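Local coordinates for N-acetylmuramoyl-l-alanine amidase (Bartonella henselae, PDB 3NE8), which probably cleaves the amide bond between N-acetylmuramic acid and L-alanine in peptidoglycan as a zinc-dependent amidase that remodels the cell wall during division, at residues A[135-138]-A[139-143]; A[156-159]-A[160-163]; A[219-222]-A[223-226]. All coordinates share one frame; numbering follows the deposited sequence. Where two conformers were deposited one is given.

All three are local contacts along a helix, two on helix 135-161, the second of them running over its C-terminal end, and one on helix 206-227. Interaction 1 opens helix 135-161 at the surface, where a salt bridge and a threonine hydroxyl add to the backbone bonds and the second subunit packs close by. Interaction 2, with its centre about 31 Å from that of interaction 1, closes the same helix; it is partly buried and joins lysine to asparagine through a water. Interaction 3 is the buried one, with mostly apolar side chains turned to the sheet and to helix 135-161. Interactions 2 and 3 touch through polar side chains, where the two helices meet.

Interaction 1 (A[135-138]-A[139-143]); sequences ILLD and LTRRE
Arg141 reaches back one helical turn to Asp138, its CB, CG and CD passing along Leu137 O in turn. CB also lies near Asp138 O. CG, set beside the backbone N by a chi1 of -72°, comes to 3.2 Å from Leu137 O, and CD is still nearer that oxygen than Asp138 OD1, which it passes at 3.9 Å. The bend at chi3 (62°) then turns the guanidinium toward the aspartate, where NH1 forms a salt bridge of 3.0 Å with Asp138 OD1. The carboxylate oxygen lies near the guanidinium plane, at its edge, whereas NH1 stands well above the carboxylate plane; with the two planes 69° apart, the pair meets at one point and is not a coplanar, two-point pairing. One residue earlier, Thr140 OG1 donates to Leu136 O at 2.9 Å, and that oxygen also accepts from Thr140 N at 3.0 Å; the two donors arrive from opposite faces of the carbonyl plane. Leu139 CG packs 3.1 Å from Ile135 O. The contact forms the first turns of helix 135-161, at the subunit surface. Leu137 and Arg141 lean on Pro182 of a loop, Leu136 meets Leu136 of the second subunit, and Arg142 is salt-bridged to Glu143 of that subunit.

Interaction 2 (A[156-159]-A[160-163]); sequences VSNL and SKSH
With chi1 at -66° and the chain extended beyond CG, Lys161 runs back along the helix toward Ser157 and Asn158. Asn158 has a similar first torsion (-73°), which puts CG beside its own backbone N; the turn about chi2 then presents OD1 to Lys161, 3.9 Å from its CD. The two side chains cross obliquely and are joined at their ends by a water, which donates to Asn158 OD1 at 2.7 Å and accepts from Lys161 NZ at 3.3 Å. On the way, Lys161 CG lies 3.3 Å from Ser157 O and CE passes Ser157 OG. The other end of the Asn158 amide, ND2, bonds to Gln222 OE1 and Ser219 OG of helix 206-227, so both polar atoms of this buried group have partners. Ser162 N bonds to Asn158 O at 3.0 Å and more weakly to Leu159 O. Leu159 and Val156 turn to the interior, against strands 94-99 and 166-167. Ser162 is the first residue to leave helical backbone angles, and His163, with a positive phi of 57°, is the C-prime residue. Its N bonds to Ser160 O at 2.9 Å, and Leu159 O accepts from the backbone N of the residue after His163: the Schellman motif, a common way for a helix to end.

Interaction 3 (A[219-222]-A[223-226]); sequences SIRQ and FAEY
Arg221 folds over toward Ala224, one turn farther along helix 206-227. In one of its two conformers the chain bends twice, at chi2 (-88°) and again at chi3, which swings the guanidinium along the helix and brings NH2 to 3.6 Å from Ala224 CB. The methyl group lies oblique to the guanidinium plane, and the arginine also packs on Ser47 and His48 of a loop. Glu225 extends alongside, at the surface: its CG sits 3.3 Å from Arg221 O, and its carboxylate stays close to that carbonyl oxygen. The opposite charges are not in contact in this arrangement, Arg221 NH1 being 5.0 Å from Glu225 OE2; both side chains have a second position, so their mutual placement is not fixed.

Along the backbone, regular bonds run from Phe223 N to Ser219 O (2.9 Å) and from Ala224 N to Ile220 O (2.8 Å), and the next two residues repeat the pattern. The helix lies against the mixed sheet of this zinc-dependent amidase fold: Ile220 packs on Val7, Leu77 and Ile79 of the strands, while Ala224 meets Phe5. Phe223 carries its ring away from the preceding turn, with CG anti to the backbone N (chi1 -175°), and its ring meets that of Phe151 at about 55°. Its CB stays close to the backbone, 3.4 Å from Ser219 O. Tyr226 has a similar first torsion, and its hydroxyl is hydrogen-bonded to Ala146 O of the second subunit. Gln222, extended beyond CG, presents OE1 to the side-chain ND2 of Asn154 on helix 135-161.

Interaction 1 (A[135-138]-A[139-143])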
loop_
_atom_site.group_PDB
_atom_site.type_symbol
_atom_site.label_atom_id
_atom_site.label_comp_id
_atom_site.label_asym_id
_atom_site.label_seq_id
_atom_site.Cartn_x
_atom_site.Cartn_y
_atom_site.Cartn_z
ATOM N N ILE A 135 -1.393 -19.279 14.992
ATOM C CA ILE A 135 -0.444 -18.680 14.058
ATOM C C ILE A 135 -1.083 -18.211 12.756
ATOM O O ILE A 135 -0.766 -17.130 12.267
ATOM C CB ILE A 135 0.711 -19.640 13.720
ATOM C CG1 ILE A 135 0.186 -21.069 13.571
ATOM C CG2 ILE A 135 1.782 -19.567 14.787
ATOM C CD1 ILE A 135 1.244 -22.069 13.161
ATOM N N LEU A 136 -1.964 -19.029 12.188
ATOM C CA LEU A 136 -2.620 -18.686 10.929
ATOM C C LEU A 136 -3.458 -17.426 11.093
ATOM O O LEU A 136 -3.467 -16.554 10.224
ATOM C CB LEU A 136 -3.488 -19.845 10.432
ATOM C CG LEU A 136 -2.751 -21.033 9.804
ATOM C CD1 LEU A 136 -1.633 -21.535 10.706
ATOM C CD2 LEU A 136 -3.720 -22.163 9.470
ATOM N N LEU A 137 -4.153 -17.333 12.221
ATOM C CA LEU A 137 -4.939 -16.149 12.540
ATOM C C LEU A 137 -4.042 -14.919 12.684
ATOM O O LEU A 137 -4.362 -13.836 12.177
ATOM C CB LEU A 137 -5.736 -16.372 13.826
ATOM C CG LEU A 137 -6.657 -15.223 14.243
ATOM C CD1 LEU A 137 -7.696 -14.963 13.162
ATOM C CD2 LEU A 137 -7.322 -15.517 15.583
ATOM N N ASP A 138 -2.918 -15.083 13.376
ATOM C CA ASP A 138 -2.022 -13.958 13.620
ATOM C C ASP A 138 -1.399 -13.453 12.323
ATOM O O ASP A 138 -1.204 -12.247 12.151
ATOM C CB ASP A 138 -0.948 -14.332 14.645
ATOM C CG ASP A 138 -1.515 -14.481 16.046
ATOM O OD1 ASP A 138 -2.515 -13.800 16.353
ATOM O OD2 ASP A 138 -0.961 -15.274 16.840
ATOM N N LEU A 139 -1.103 -14.370 11.406
ATOM C CA LEU A 139 -0.622 -13.984 10.082
ATOM C C LEU A 139 -1.686 -13.211 9.302
ATOM O O LEU A 139 -1.393 -12.180 8.700
ATOM C CB LEU A 139 -0.180 -15.211 9.282
ATOM C CG LEU A 139 0.949 -16.044 9.891
ATOM C CD1 LEU A 139 1.224 -17.271 9.037
ATOM C CD2 LEU A 139 2.205 -15.202 10.046
ATOM N N THR A 140 -2.920 -13.710 9.329
ATOM C CA THR A 140 -4.042 -13.057 8.657
ATOM C C THR A 140 -4.219 -11.647 9.193
ATOM O O THR A 140 -4.443 -10.694 8.438
ATOM C CB THR A 140 -5.344 -13.842 8.875
ATOM O OG1 THR A 140 -5.202 -15.158 8.328
ATOM C CG2 THR A 140 -6.529 -13.139 8.206
ATOM N N ARG A 141 -4.107 -11.523 10.509
ATOM C CA ARG A 141 -4.190 -10.236 11.170
ATOM C C ARG A 141 -3.135 -9.263 10.654
ATOM O O ARG A 141 -3.403 -8.085 10.472
ATOM C CB ARG A 141 -4.045 -10.406 12.685
ATOM C CG ARG A 141 -5.260 -11.043 13.335
ATOM C CD ARG A 141 -5.030 -11.281 14.819
ATOM N NE ARG A 141 -4.804 -10.035 15.537
ATOM C CZ ARG A 141 -3.844 -9.858 16.440
ATOM N NH1 ARG A 141 -3.018 -10.853 16.737
ATOM N NH2 ARG A 141 -3.711 -8.685 17.046
ATOM N N ARG A 142 -1.920 -9.760 10.444
ATOM C CA ARG A 142 -0.823 -8.899 10.007
ATOM C C ARG A 142 -1.083 -8.390 8.590
ATOM O O ARG A 142 -0.868 -7.217 8.279
ATOM C CB ARG A 142 0.509 -9.650 10.106
ATOM C CG ARG A 142 1.758 -8.779 9.941
ATOM C CD ARG A 142 3.026 -9.604 10.136
ATOM N NE ARG A 142 3.140 -10.642 9.117
ATOM C CZ ARG A 142 3.877 -11.743 9.234
ATOM N NH1 ARG A 142 4.587 -11.976 10.336
ATOM N NH2 ARG A 142 3.901 -12.621 8.241
ATOM N N GLU A 143 -1.579 -9.279 7.744
ATOM C CA GLU A 143 -1.947 -8.921 6.388
ATOM C C GLU A 143 -3.073 -7.884 6.380
ATOM O O GLU A 143 -3.019 -6.876 5.675
ATOM C CB GLU A 143 -2.394 -10.180 5.662
ATOM C CG GLU A 143 -2.488 -10.045 4.172
ATOM C CD GLU A 143 -3.005 -11.307 3.535
ATOM O OE1 GLU A 143 -3.798 -12.022 4.186
ATOM O OE2 GLU A 143 -2.619 -11.590 2.387
#

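Interaction 2 (A[156-159]-A[160-163])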
loop_
_atom_site.group_PDB
_atom_site.type_symbol
_atom_site.label_atom_id
_atom_site.label_comp_id
_atom_site.label_asym_id
_atom_site.label_seq_id
_atom_site.Cartn_x
_atom_site.Cartn_y
_atom_site.Cartn_z
ATOM N N VAL A 156 -5.942 9.952 3.830
ATOM C CA VAL A 156 -5.296 11.191 4.235
ATOM C C VAL A 156 -4.724 11.937 3.030
ATOM O O VAL A 156 -4.932 13.137 2.885
ATOM C CB VAL A 156 -4.179 10.916 5.258
ATOM C CG1 VAL A 156 -3.267 12.131 5.400
ATOM C CG2 VAL A 156 -4.779 10.500 6.596
ATOM N N SER A 157 -4.022 11.216 2.163
ATOM C CA SER A 157 -3.431 11.824 0.971
ATOM C C SER A 157 -4.489 12.522 0.114
ATOM O O SER A 157 -4.306 13.661 -0.311
ATOM C CB SER A 157 -2.710 10.757 0.143
ATOM O OG SER A 157 -2.140 11.318 -1.031
ATOM N N ASN A 158 -5.596 11.840 -0.149
ATOM C CA ASN A 158 -6.632 12.406 -1.006
ATOM C C ASN A 158 -7.452 13.510 -0.347
ATOM O O ASN A 158 -7.872 14.451 -1.016
ATOM C CB ASN A 158 -7.528 11.309 -1.573
ATOM C CG ASN A 158 -6.827 10.502 -2.640
ATOM O OD1 ASN A 158 -6.111 11.059 -3.477
ATOM N ND2 ASN A 158 -7.019 9.198 -2.619
ATOM N N LEU A 159 -7.660 13.416 0.961
ATOM C CA LEU A 159 -8.328 14.514 1.664
ATOM C C LEU A 159 -7.490 15.777 1.526
ATOM O O LEU A 159 -8.019 16.861 1.283
ATOM C CB LEU A 159 -8.560 14.184 3.135
ATOM C CG LEU A 159 -9.619 13.123 3.421
ATOM C CD1 LEU A 159 -9.613 12.804 4.904
ATOM C CD2 LEU A 159 -10.981 13.601 2.972
ATOM N N SER A 160 -6.179 15.632 1.671
ATOM C CA SER A 160 -5.272 16.762 1.543
ATOM C C SER A 160 -5.338 17.364 0.141
ATOM O O SER A 160 -5.404 18.583 -0.017
ATOM C CB SER A 160 -3.847 16.320 1.871
ATOM O OG SER A 160 -2.929 17.386 1.705
ATOM N N LYS A 161 -5.324 16.507 -0.876
ATOM C CA LYS A 161 -5.402 16.978 -2.256
ATOM C C LYS A 161 -6.718 17.707 -2.520
ATOM O O LYS A 161 -6.787 18.595 -3.372
ATOM C CB LYS A 161 -5.228 15.818 -3.239
ATOM C CG LYS A 161 -3.851 15.187 -3.209
ATOM C CD LYS A 161 -3.744 14.051 -4.214
ATOM C CE LYS A 161 -2.340 13.462 -4.226
ATOM N NZ LYS A 161 -2.189 12.394 -5.252
ATOM N N SER A 162 -7.756 17.332 -1.781
ATOM C CA SER A 162 -9.070 17.959 -1.914
ATOM C C SER A 162 -9.239 19.178 -1.008
ATOM O O SER A 162 -10.333 19.734 -0.905
ATOM C CB SER A 162 -10.174 16.944 -1.631
ATOM O OG SER A 162 -10.170 15.900 -2.589
ATOM N N HIS A 163 -8.156 19.582 -0.355
ATOM C CA HIS A 163 -8.157 20.745 0.528
ATOM C C HIS A 163 -9.188 20.634 1.647
ATOM O O HIS A 163 -9.755 21.635 2.085
ATOM C CB HIS A 163 -8.370 22.032 -0.270
ATOM C CG HIS A 163 -7.407 22.199 -1.404
ATOM N ND1 HIS A 163 -7.785 22.080 -2.724
ATOM C CD2 HIS A 163 -6.079 22.459 -1.414
ATOM C CE1 HIS A 163 -6.733 22.269 -3.499
ATOM N NE2 HIS A 163 -5.684 22.500 -2.730
HETATM O O HOH W 1 -4.464 10.077 -5.412
#

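Interaction 3 (A[219-222]-A[223-226])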
loop_
_atom_site.group_PDB
_atom_site.type_symbol
_atom_site.label_atom_id
_atom_site.label_comp_id
_atom_site.label_asym_id
_atom_site.label_seq_id
_atom_site.Cartn_x
_atom_site.Cartn_y
_atom_site.Cartn_z
ATOM N N SER A 219 -10.742 7.386 -2.786
ATOM C CA SER A 219 -9.744 6.579 -2.097
ATOM C C SER A 219 -10.115 5.110 -2.107
ATOM O O SER A 219 -9.250 4.249 -2.273
ATOM C CB SER A 219 -9.549 7.044 -0.657
ATOM O OG SER A 219 -9.000 8.352 -0.647
ATOM N N ILE A 220 -11.401 4.819 -1.908
ATOM C CA ILE A 220 -11.879 3.441 -1.948
ATOM C C ILE A 220 -11.678 2.815 -3.321
ATOM O O ILE A 220 -11.229 1.666 -3.435
ATOM C CB ILE A 220 -13.353 3.344 -1.498
ATOM C CG1 ILE A 220 -13.452 3.669 -0.005
ATOM C CG2 ILE A 220 -13.917 1.957 -1.815
ATOM C CD1 ILE A 220 -14.880 3.870 0.482
ATOM N N ARG A 221 -11.982 3.547 -4.381
ATOM C CA ARG A 221 -11.752 3.052 -5.736
ATOM C C ARG A 221 -10.276 2.721 -5.973
ATOM O O ARG A 221 -9.939 1.700 -6.584
ATOM C CB ARG A 221 -12.241 4.072 -6.765
ATOM C CG ARG A 221 -13.722 4.405 -6.639
ATOM C CD ARG A 221 -14.595 3.455 -7.446
ATOM N NE ARG A 221 -14.488 2.071 -6.996
ATOM C CZ ARG A 221 -14.304 1.036 -7.810
ATOM N NH1 ARG A 221 -14.206 1.229 -9.118
ATOM N NH2 ARG A 221 -14.221 -0.191 -7.316
ATOM N N GLN A 222 -9.384 3.587 -5.496
ATOM C CA GLN A 222 -7.951 3.336 -5.649
ATOM C C GLN A 222 -7.534 2.099 -4.859
ATOM O O GLN A 222 -6.749 1.280 -5.328
ATOM C CB GLN A 222 -7.157 4.551 -5.183
ATOM C CG GLN A 222 -7.267 5.752 -6.107
ATOM C CD GLN A 222 -6.394 6.893 -5.650
ATOM O OE1 GLN A 222 -6.280 7.160 -4.454
ATOM N NE2 GLN A 222 -5.758 7.574 -6.603
ATOM N N PHE A 223 -8.072 1.958 -3.659
ATOM C CA PHE A 223 -7.784 0.802 -2.823
ATOM C C PHE A 223 -8.293 -0.491 -3.466
ATOM O O PHE A 223 -7.601 -1.513 -3.447
ATOM C CB PHE A 223 -8.418 1.038 -1.453
ATOM C CG PHE A 223 -8.114 -0.014 -0.425
ATOM C CD1 PHE A 223 -6.825 -0.180 0.067
ATOM C CD2 PHE A 223 -9.136 -0.790 0.099
ATOM C CE1 PHE A 223 -6.562 -1.120 1.053
ATOM C CE2 PHE A 223 -8.883 -1.734 1.077
ATOM C CZ PHE A 223 -7.589 -1.902 1.557
ATOM N N ALA A 224 -9.483 -0.434 -4.063
ATOM C CA ALA A 224 -10.038 -1.589 -4.761
ATOM C C ALA A 224 -9.133 -2.000 -5.919
ATOM O O ALA A 224 -8.864 -3.186 -6.130
ATOM C CB ALA A 224 -11.427 -1.270 -5.276
ATOM N N GLU A 225 -8.673 -1.026 -6.691
ATOM C CA GLU A 225 -7.831 -1.344 -7.835
ATOM C C GLU A 225 -6.535 -2.007 -7.386
ATOM O O GLU A 225 -6.066 -2.953 -8.026
ATOM C CB GLU A 225 -7.559 -0.097 -8.674
ATOM C CG GLU A 225 -8.794 0.409 -9.405
ATOM C CD GLU A 225 -8.610 1.790 -10.009
ATOM O OE1 GLU A 225 -7.540 2.399 -9.807
ATOM O OE2 GLU A 225 -9.548 2.270 -10.681
ATOM N N TYR A 226 -5.979 -1.528 -6.281
ATOM C CA TYR A 226 -4.784 -2.109 -5.691
ATOM C C TYR A 226 -5.040 -3.537 -5.220
ATOM O O TYR A 226 -4.304 -4.463 -5.585
ATOM C CB TYR A 226 -4.322 -1.226 -4.531
ATOM C CG TYR A 226 -3.354 -1.888 -3.580
ATOM C CD1 TYR A 226 -2.133 -2.366 -4.024
ATOM C CD2 TYR A 226 -3.643 -2.014 -2.237
ATOM C CE1 TYR A 226 -1.236 -2.976 -3.154
ATOM C CE2 TYR A 226 -2.756 -2.613 -1.368
ATOM C CZ TYR A 226 -1.559 -3.095 -1.832
ATOM O OH TYR A 226 -0.692 -3.692 -0.939
#